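DTDP-4-dehydrorhamnose 3,5-epimerase (Elizabethkingia anophelis NUHP1, PDB 6C46) probably catalyses the epimerisation at C3' and C5' of dTDP-4-dehydro-6-deoxy-D-glucose that yields dTDP-4-dehydro-L-rhamnose, a step in dTDP-L-rhamnose biosynthesis. Local coordinates at residues V89-V94 against L117-P122; G104-M109 against S159-D164; V121-A126 against C142-N147. All coordinates share one frame; numbering follows the deposited sequence.

Contact 1: V89-V94 against L117-P122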
loop_
_atom_site.group_PDB
_atom_site.type_symbol
_atom_site.label_atom_id
_atom_site.label_comp_id
_atom_site.label_asym_id
_atom_site.label_seq_id
_atom_site.Cartn_x
_atom_site.Cartn_y
_atom_site.Cartn_z
ATOM N N VAL A 89 -10.648 -9.195 -8.647
ATOM C CA VAL A 89 -10.014 -10.512 -8.667
ATOM C C VAL A 89 -10.750 -11.449 -7.715
ATOM O O VAL A 89 -11.453 -11.022 -6.794
ATOM C CB VAL A 89 -8.521 -10.486 -8.288
ATOM C CG1 VAL A 89 -7.721 -9.533 -9.205
ATOM C CG2 VAL A 89 -8.352 -10.131 -6.784
ATOM N N TRP A 90 -10.591 -12.745 -7.971
ATOM C CA TRP A 90 -11.012 -13.793 -7.046
ATOM C C TRP A 90 -9.745 -14.371 -6.439
ATOM O O TRP A 90 -8.877 -14.867 -7.161
ATOM C CB TRP A 90 -11.832 -14.877 -7.749
ATOM C CG TRP A 90 -12.397 -15.913 -6.802
ATOM C CD1 TRP A 90 -11.890 -17.153 -6.531
ATOM C CD2 TRP A 90 -13.579 -15.777 -6.009
ATOM N NE1 TRP A 90 -12.688 -17.797 -5.611
ATOM C CE2 TRP A 90 -13.732 -16.975 -5.276
ATOM C CE3 TRP A 90 -14.523 -14.755 -5.846
ATOM C CZ2 TRP A 90 -14.796 -17.184 -4.394
ATOM C CZ3 TRP A 90 -15.586 -14.967 -4.971
ATOM C CH2 TRP A 90 -15.708 -16.175 -4.257
ATOM N N ASP A 91 -9.631 -14.290 -5.125
ATOM C CA ASP A 91 -8.409 -14.603 -4.405
ATOM C C ASP A 91 -8.656 -15.823 -3.528
ATOM O O ASP A 91 -9.685 -15.889 -2.858
ATOM C CB ASP A 91 -8.005 -13.428 -3.534
ATOM C CG ASP A 91 -6.611 -13.576 -2.999
ATOM O OD1 ASP A 91 -5.667 -13.020 -3.612
ATOM O OD2 ASP A 91 -6.465 -14.284 -1.985
ATOM N N VAL A 92 -7.709 -16.773 -3.507
ATOM C CA VAL A 92 -7.896 -18.045 -2.796
ATOM C C VAL A 92 -6.712 -18.306 -1.874
ATOM O O VAL A 92 -5.560 -18.100 -2.262
ATOM C CB VAL A 92 -8.054 -19.223 -3.789
ATOM C CG1 VAL A 92 -8.102 -20.540 -3.036
ATOM C CG2 VAL A 92 -9.326 -19.055 -4.633
ATOM N N ALA A 93 -6.998 -18.748 -0.654
ATOM C CA ALA A 93 -5.986 -19.169 0.306
ATOM C C ALA A 93 -6.237 -20.618 0.704
ATOM O O ALA A 93 -7.391 -21.057 0.763
ATOM C CB ALA A 93 -5.997 -18.279 1.552
ATOM N N VAL A 94 -5.149 -21.357 0.968
ATOM C CA VAL A 94 -5.199 -22.760 1.387
ATOM C C VAL A 94 -4.320 -22.930 2.616
ATOM O O VAL A 94 -3.131 -22.589 2.584
ATOM C CB VAL A 94 -4.716 -23.722 0.288
ATOM C CG1 VAL A 94 -4.862 -25.191 0.781
ATOM C CG2 VAL A 94 -5.471 -23.465 -1.004
ATOM N N LEU A 117 -11.810 -4.295 0.125
ATOM C CA LEU A 117 -11.466 -5.313 1.105
ATOM C C LEU A 117 -9.989 -5.698 1.036
ATOM O O LEU A 117 -9.347 -5.646 -0.017
ATOM C CB LEU A 117 -12.327 -6.564 0.882
ATOM C CG LEU A 117 -13.840 -6.355 1.110
ATOM C CD1 LEU A 117 -14.681 -7.639 0.795
ATOM C CD2 LEU A 117 -14.091 -5.899 2.542
ATOM N N GLN A 118 -9.456 -6.133 2.173
ATOM C CA GLN A 118 -8.148 -6.765 2.216
ATOM C C GLN A 118 -8.291 -8.153 2.820
ATOM O O GLN A 118 -9.152 -8.391 3.670
ATOM C CB GLN A 118 -7.167 -5.974 3.059
ATOM C CG GLN A 118 -6.941 -4.547 2.573
ATOM C CD GLN A 118 -6.274 -3.769 3.671
ATOM O OE1 GLN A 118 -5.058 -3.756 3.760
ATOM N NE2 GLN A 118 -7.080 -3.178 4.564
ATOM N N PHE A 119 -7.383 -9.038 2.433
ATOM C CA PHE A 119 -7.434 -10.445 2.813
ATOM C C PHE A 119 -6.082 -10.762 3.434
ATOM O O PHE A 119 -5.042 -10.537 2.799
ATOM C CB PHE A 119 -7.712 -11.293 1.564
ATOM C CG PHE A 119 -7.974 -12.765 1.819
ATOM C CD1 PHE A 119 -7.597 -13.707 0.865
ATOM C CD2 PHE A 119 -8.647 -13.198 2.938
ATOM C CE1 PHE A 119 -7.872 -15.074 1.048
ATOM C CE2 PHE A 119 -8.916 -14.546 3.132
ATOM C CZ PHE A 119 -8.520 -15.491 2.184
ATOM N N TYR A 120 -6.084 -11.201 4.692
ATOM C CA TYR A 120 -4.845 -11.532 5.401
ATOM C C TYR A 120 -4.647 -13.042 5.361
ATOM O O TYR A 120 -5.462 -13.785 5.907
ATOM C CB TYR A 120 -4.855 -11.058 6.860
ATOM C CG TYR A 120 -3.649 -11.586 7.635
ATOM C CD1 TYR A 120 -2.384 -11.032 7.443
ATOM C CD2 TYR A 120 -3.764 -12.666 8.527
ATOM C CE1 TYR A 120 -1.273 -11.522 8.122
ATOM C CE2 TYR A 120 -2.640 -13.176 9.215
ATOM C CZ TYR A 120 -1.407 -12.587 9.006
ATOM O OH TYR A 120 -0.280 -13.049 9.652
ATOM N N VAL A 121 -3.560 -13.480 4.732
ATOM C CA VAL A 121 -3.201 -14.876 4.502
ATOM C C VAL A 121 -1.980 -15.180 5.374
ATOM O O VAL A 121 -0.877 -14.671 5.093
ATOM C CB VAL A 121 -2.872 -15.127 3.020
ATOM C CG1 VAL A 121 -2.594 -16.589 2.793
ATOM C CG2 VAL A 121 -4.005 -14.640 2.097
ATOM N N PRO A 122 -2.113 -15.984 6.419
ATOM C CA PRO A 122 -0.980 -16.219 7.337
ATOM C C PRO A 122 0.175 -16.956 6.670
ATOM O O PRO A 122 0.025 -17.591 5.629
ATOM C CB PRO A 122 -1.592 -17.101 8.443
ATOM C CG PRO A 122 -3.118 -16.914 8.306
ATOM C CD PRO A 122 -3.363 -16.648 6.851
#

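Contact 2: G104-M109 against S159-D164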
loop_
_atom_site.group_PDB
_atom_site.type_symbol
_atom_site.label_atom_id
_atom_site.label_comp_id
_atom_site.label_asym_id
_atom_site.label_seq_id
_atom_site.Cartn_x
_atom_site.Cartn_y
_atom_site.Cartn_z
ATOM N N GLY A 104 -5.531 -28.169 4.948
ATOM C CA GLY A 104 -6.102 -28.704 3.728
ATOM C C GLY A 104 -7.372 -28.038 3.256
ATOM O O GLY A 104 -7.898 -28.433 2.202
ATOM N N LYS A 105 -7.884 -27.046 3.991
ATOM C CA LYS A 105 -9.109 -26.341 3.639
ATOM C C LYS A 105 -8.775 -25.069 2.874
ATOM O O LYS A 105 -7.694 -24.485 3.046
ATOM C CB LYS A 105 -9.926 -25.970 4.887
ATOM C CG LYS A 105 -10.336 -27.152 5.763
ATOM C CD LYS A 105 -11.129 -28.161 4.944
ATOM C CE LYS A 105 -12.033 -29.031 5.818
ATOM N NZ LYS A 105 -11.274 -29.699 6.903
ATOM N N CYS A 106 -9.729 -24.630 2.040
ATOM C CA CYS A 106 -9.522 -23.478 1.169
ATOM C C CYS A 106 -10.635 -22.470 1.379
ATOM O O CYS A 106 -11.734 -22.809 1.817
ATOM C CB CYS A 106 -9.479 -23.871 -0.309
ATOM S SG CYS A 106 -8.458 -25.317 -0.632
ATOM N N TYR A 107 -10.341 -21.226 1.024
ATOM C CA TYR A 107 -11.337 -20.165 1.087
ATOM C C TYR A 107 -11.052 -19.153 -0.007
ATOM O O TYR A 107 -9.899 -18.769 -0.219
ATOM C CB TYR A 107 -11.331 -19.476 2.458
ATOM C CG TYR A 107 -12.377 -18.372 2.581
ATOM C CD1 TYR A 107 -13.728 -18.682 2.727
ATOM C CD2 TYR A 107 -12.012 -17.047 2.580
ATOM C CE1 TYR A 107 -14.692 -17.676 2.849
ATOM C CE2 TYR A 107 -12.969 -16.036 2.704
ATOM C CZ TYR A 107 -14.289 -16.357 2.837
ATOM O OH TYR A 107 -15.209 -15.342 2.950
ATOM N N GLY A 108 -12.089 -18.741 -0.711
ATOM C CA GLY A 108 -11.940 -17.754 -1.761
ATOM C C GLY A 108 -12.906 -16.607 -1.565
ATOM O O GLY A 108 -13.977 -16.765 -0.985
ATOM N N MET A 109 -12.533 -15.451 -2.106
ATOM C CA MET A 109 -13.361 -14.260 -1.990
ATOM C C MET A 109 -12.973 -13.266 -3.071
ATOM O O MET A 109 -11.830 -13.247 -3.544
ATOM C CB MET A 109 -13.190 -13.615 -0.606
ATOM C CG MET A 109 -11.767 -13.068 -0.405
ATOM S SD MET A 109 -11.592 -12.166 1.135
ATOM C CE MET A 109 -12.692 -10.767 0.826
ATOM N N SER A 159 -7.245 -31.848 -7.599
ATOM C CA SER A 159 -8.560 -32.464 -7.406
ATOM C C SER A 159 -8.897 -32.709 -5.934
ATOM O O SER A 159 -10.083 -32.792 -5.592
ATOM C CB SER A 159 -8.648 -33.775 -8.191
ATOM O OG SER A 159 -7.667 -34.688 -7.738
ATOM N N ASP A 160 -7.898 -32.832 -5.055
ATOM C CA ASP A 160 -8.205 -32.948 -3.634
ATOM C C ASP A 160 -8.746 -31.635 -3.077
ATOM O O ASP A 160 -9.687 -31.639 -2.275
ATOM C CB ASP A 160 -6.970 -33.391 -2.849
ATOM C CG ASP A 160 -6.583 -34.847 -3.126
ATOM O OD1 ASP A 160 -7.455 -35.649 -3.493
ATOM O OD2 ASP A 160 -5.410 -35.204 -2.939
ATOM N N LEU A 161 -8.180 -30.497 -3.501
ATOM C CA LEU A 161 -8.670 -29.215 -3.011
ATOM C C LEU A 161 -9.962 -28.804 -3.700
ATOM O O LEU A 161 -10.815 -28.159 -3.077
ATOM C CB LEU A 161 -7.618 -28.135 -3.224
ATOM C CG LEU A 161 -6.273 -28.415 -2.559
ATOM C CD1 LEU A 161 -5.330 -27.243 -2.799
ATOM C CD2 LEU A 161 -6.490 -28.674 -1.068
ATOM N N SER A 162 -10.102 -29.148 -4.977
ATOM C CA SER A 162 -11.295 -28.830 -5.762
ATOM C C SER A 162 -11.701 -27.359 -5.614
ATOM O O SER A 162 -12.850 -27.032 -5.331
ATOM C CB SER A 162 -12.447 -29.762 -5.379
ATOM O OG SER A 162 -13.539 -29.627 -6.269
ATOM N N ILE A 163 -10.741 -26.457 -5.827
ATOM C CA ILE A 163 -11.029 -25.032 -5.705
ATOM C C ILE A 163 -11.903 -24.563 -6.863
ATOM O O ILE A 163 -11.668 -24.913 -8.026
ATOM C CB ILE A 163 -9.720 -24.230 -5.645
ATOM C CG1 ILE A 163 -8.957 -24.595 -4.378
ATOM C CG2 ILE A 163 -10.002 -22.712 -5.722
ATOM C CD1 ILE A 163 -7.490 -24.194 -4.446
ATOM N N ASP A 164 -12.904 -23.739 -6.552
ATOM C CA ASP A 164 -13.722 -23.072 -7.562
ATOM C C ASP A 164 -13.035 -21.766 -7.965
ATOM O O ASP A 164 -13.034 -20.796 -7.200
ATOM C CB ASP A 164 -15.117 -22.803 -7.002
ATOM C CG ASP A 164 -16.053 -22.157 -8.012
ATOM O OD1 ASP A 164 -15.635 -21.913 -9.163
ATOM O OD2 ASP A 164 -17.230 -21.920 -7.651
#

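Contact 3: V121-A126 against C142-N147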
loop_
_atom_site.group_PDB
_atom_site.type_symbol
_atom_site.label_atom_id
_atom_site.label_comp_id
_atom_site.label_asym_id
_atom_site.label_seq_id
_atom_site.Cartn_x
_atom_site.Cartn_y
_atom_site.Cartn_z
ATOM N N VAL A 121 -3.560 -13.480 4.732
ATOM C CA VAL A 121 -3.201 -14.876 4.502
ATOM C C VAL A 121 -1.980 -15.180 5.374
ATOM O O VAL A 121 -0.877 -14.671 5.093
ATOM C CB VAL A 121 -2.872 -15.127 3.020
ATOM C CG1 VAL A 121 -2.594 -16.589 2.793
ATOM C CG2 VAL A 121 -4.005 -14.640 2.097
ATOM N N PRO A 122 -2.113 -15.984 6.419
ATOM C CA PRO A 122 -0.980 -16.219 7.337
ATOM C C PRO A 122 0.175 -16.956 6.670
ATOM O O PRO A 122 0.025 -17.591 5.629
ATOM C CB PRO A 122 -1.592 -17.101 8.443
ATOM C CG PRO A 122 -3.118 -16.914 8.306
ATOM C CD PRO A 122 -3.363 -16.648 6.851
ATOM N N ARG A 123 1.343 -16.906 7.326
ATOM C CA ARG A 123 2.414 -17.836 7.011
ATOM C C ARG A 123 1.909 -19.270 7.135
ATOM O O ARG A 123 1.118 -19.577 8.028
ATOM C CB ARG A 123 3.589 -17.651 7.965
ATOM C CG ARG A 123 4.295 -16.281 7.824
ATOM C CD ARG A 123 5.577 -16.235 8.651
ATOM N NE ARG A 123 6.212 -14.916 8.523
ATOM C CZ ARG A 123 7.429 -14.646 8.972
ATOM N NH1 ARG A 123 8.133 -15.612 9.567
ATOM N NH2 ARG A 123 7.944 -13.418 8.819
ATOM N N GLY A 124 2.413 -20.150 6.261
ATOM C CA GLY A 124 2.005 -21.550 6.210
ATOM C C GLY A 124 0.823 -21.813 5.295
ATOM O O GLY A 124 0.324 -22.947 5.244
ATOM N N PHE A 125 0.338 -20.796 4.605
ATOM C CA PHE A 125 -0.734 -20.920 3.634
ATOM C C PHE A 125 -0.146 -20.844 2.241
ATOM O O PHE A 125 0.941 -20.298 2.042
ATOM C CB PHE A 125 -1.757 -19.777 3.774
ATOM C CG PHE A 125 -2.735 -19.950 4.917
ATOM C CD1 PHE A 125 -2.289 -20.075 6.229
ATOM C CD2 PHE A 125 -4.104 -19.973 4.667
ATOM C CE1 PHE A 125 -3.209 -20.220 7.296
ATOM C CE2 PHE A 125 -5.028 -20.111 5.719
ATOM C CZ PHE A 125 -4.569 -20.259 7.035
ATOM N N ALA A 126 -0.876 -21.383 1.271
ATOM C CA ALA A 126 -0.614 -21.080 -0.127
ATOM C C ALA A 126 -1.652 -20.087 -0.610
ATOM O O ALA A 126 -2.757 -20.013 -0.070
ATOM C CB ALA A 126 -0.639 -22.334 -1.009
ATOM N N CYS A 142 3.964 -8.320 2.105
ATOM C CA CYS A 142 4.475 -9.556 2.683
ATOM C C CYS A 142 5.188 -9.241 3.976
ATOM O O CYS A 142 5.911 -8.244 4.052
ATOM C CB CYS A 142 5.447 -10.251 1.754
ATOM S SG CYS A 142 4.712 -10.677 0.163
ATOM N N ASP A 143 5.039 -10.131 4.963
ATOM C CA ASP A 143 5.716 -9.967 6.242
ATOM C C ASP A 143 7.068 -10.681 6.279
ATOM O O ASP A 143 7.647 -10.852 7.354
ATOM C CB ASP A 143 4.775 -10.386 7.395
ATOM C CG ASP A 143 4.848 -11.876 7.750
ATOM O OD1 ASP A 143 5.303 -12.725 6.956
ATOM O OD2 ASP A 143 4.398 -12.206 8.871
ATOM N N ASN A 144 7.618 -11.038 5.114
ATOM C CA ASN A 144 8.942 -11.637 5.046
ATOM C C ASN A 144 9.473 -11.394 3.647
ATOM O O ASN A 144 8.709 -11.108 2.719
ATOM C CB ASN A 144 8.881 -13.141 5.376
ATOM C CG ASN A 144 10.161 -13.684 5.972
ATOM O OD1 ASN A 144 11.231 -13.058 5.917
ATOM N ND2 ASN A 144 10.067 -14.893 6.528
ATOM N N PHE A 145 10.770 -11.555 3.492
ATOM C CA PHE A 145 11.421 -11.173 2.246
ATOM C C PHE A 145 11.420 -12.323 1.239
ATOM O O PHE A 145 11.315 -13.507 1.590
ATOM C CB PHE A 145 12.851 -10.701 2.541
ATOM C CG PHE A 145 12.900 -9.475 3.424
ATOM C CD1 PHE A 145 12.540 -8.230 2.914
ATOM C CD2 PHE A 145 13.278 -9.570 4.755
ATOM C CE1 PHE A 145 12.557 -7.085 3.721
ATOM C CE2 PHE A 145 13.299 -8.444 5.580
ATOM C CZ PHE A 145 12.943 -7.193 5.050
ATOM N N TYR A 146 11.513 -11.943 -0.033
ATOM C CA TYR A 146 11.614 -12.880 -1.147
ATOM C C TYR A 146 12.802 -13.828 -1.000
ATOM O O TYR A 146 13.919 -13.411 -0.674
ATOM C CB TYR A 146 11.758 -12.089 -2.457
ATOM C CG TYR A 146 12.010 -12.946 -3.668
ATOM C CD1 TYR A 146 10.968 -13.639 -4.273
ATOM C CD2 TYR A 146 13.278 -13.041 -4.225
ATOM C CE1 TYR A 146 11.190 -14.424 -5.413
ATOM C CE2 TYR A 146 13.513 -13.817 -5.360
ATOM C CZ TYR A 146 12.459 -14.505 -5.946
ATOM O OH TYR A 146 12.677 -15.279 -7.063
ATOM N N ASN A 147 12.576 -15.114 -1.289
ATOM C CA ASN A 147 13.676 -16.081 -1.326
ATOM C C ASN A 147 13.328 -17.169 -2.338
ATOM O O ASN A 147 12.480 -18.028 -2.065
ATOM C CB ASN A 147 13.938 -16.671 0.065
ATOM C CG ASN A 147 15.084 -17.661 0.065
ATOM O OD1 ASN A 147 14.922 -18.835 -0.290
ATOM N ND2 ASN A 147 16.260 -17.186 0.427
#

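Contact 1: V89-V94 against L117-P122
In the core of the cupin beta-sandwich of this epimerase family, Phe119 from strand 118-121 of one sheet packs on Asp91 and Ala93 from strand 88-95 of the other. The two short strand segments run nearly parallel, 20° apart, with their axes 8.6 Å from each other at closest approach, so side chains rather than backbones bridge the gap. Each strand sends alternate residues inward: Asp91 and Ala93 from one sheet, Phe119 and Val121 from the facing one. Phe119 holds CG anti to its backbone N (chi1 -172°), which carries the ring across to the opposite strand. There OD2 of Asp91 lies at the ring's edge, near its plane, 3.1 Å from Phe119 CD1, while the carboxylate is turned almost perpendicular to the ring, the planes 86° apart. Two residues on, Ala93 CB approaches Phe119 CE1 obliquely, at 3.7 Å, and its methyl is also 4.0 Å from CG1 of Val121. The alanine methyl thus touches both ring and valine, and Phe125 of the neighbouring strand 125-131 packs on it as well. Met109 and Val82 also touch Phe119, adding to the apolar surroundings of the ring. The other carboxylate oxygen, Asp91 OD1, is hydrogen-bonded to NE2 of His127, and the side chain of Asp91 lies about 7 Å from that of Tyr140, the predicted proton donor. A buried carboxylate is thus divided between two environments: OD1 is tied to an imidazole, whereas OD2 rests against the weakly positive C-H edge of a phenyl ring, a placement that is probably more favourable electrostatically than one over the pi face.

Contact 2: G104-M109 against S159-D164
Gly104 and Cys106, at the start of strand 106-112, receive the side chains of Leu161 and Ile163 from the long loop that follows strand 151-153. Gly104 comes first and takes part through its backbone: its carbonyl O lies 3.6 Å from Leu161 CD2, a van der Waals contact with one branch of the leucine. Its positive phi of 81° is a conformation that favours glycine, and it comes just before the chain enters the strand. Cys106 then turns its side chain toward the loop, and the thiol carries most of the contact. SG touches both loop residues, 3.9 Å from Leu161 CD2 and 3.8 Å from Ile163 CG1. The ends of both loop side chains bend in toward the strand, Leu161 by its CD2 methyl and Ile163 by its CG1 methylene, with the methyl CD1 of Ile163 a little farther from the sulfur at 4.1 Å. Tyr107, next in sequence, points away from the loop and packs on Phe119 and Ile21. Ile163 extends the same apolar patch past Cys106 onto Val92 and Val94 of strand 88-95, while Asp158 OD2 accepts a hydrogen bond from the backbone N of Leu161. In this cupin fold, the C-terminal loop is thereby laid by apolar side chains along the outer face of the sheet that holds strands 106-112 and 88-95.

Contact 3: V121-A126 against C142-N147
Arg123 and Asp143 form a salt bridge between the type II beta turn 122-125 and the loop that leaves strand 135-142, two connections of the cupin beta-sandwich. The guanidinium approaches side-on with two nitrogens. NE donates to Asp143 OD1 at 2.8 Å along a fairly straight bond (160°), meeting the oxygen on its syn side but somewhat out of the carboxylate plane, whereas NH2 donates to the backbone O of Asp143 at 3.0 Å from above the carbonyl plane. A longer bond from NH2 to Asp143 OD1, 3.3 Å, is weak. Asp143 OD1 and the backbone O of Asp143 both lie near the guanidinium plane, which stands at 88° to the carboxylate. Arg123 reaches them with its chain extended from CG to NE. Asp143 has its CG in the crowded position between backbone N and carbonyl carbon (chi1 88°), and its carboxylate is gripped from elsewhere too: OD1 by the backbone N of Ala79 and OD2 by ND2 of Asn50. These bonds probably position the acid for the arginine. Outward from the salt bridge, ND2 of Asn144 lies over one face of the guanidinium, toward its rim, with the two planes nearly parallel; both groups are donors there and do not bond. That ND2 is engaged with the carbonyls of Lys75 and Ala77. The same loop carries Tyr146, predicted to stack on the thymidine ring of the substrate, and Phe145, which packs on Asn39 of the second subunit. Asn144 OD1 folds back to accept a hydrogen bond from its neighbour Phe145 N, at 2.9 Å.

Contacts 1 and 2 have centres about 12 Å apart, as do contacts 1 and 3; the centres of contacts 2 and 3 are about 19 Å apart and the two do not touch. Strand 88-95 links all three regions, pairing with strand 106-112 of contact 2 on one flank and strand 125-131, entered from the turn of contact 3, on the other. Along the chain, contacts 1 and 2 alternate, while contact 3 starts on Val121 and Pro122, where contact 1 ends, and is nested within contact 2. Contact 1 holds the two sheets together, contact 2 lays a loop on the outer face of one, and contact 3 ties the turn into strand 125-131 to the loop of Tyr146, the predicted thymidine-stacking residue.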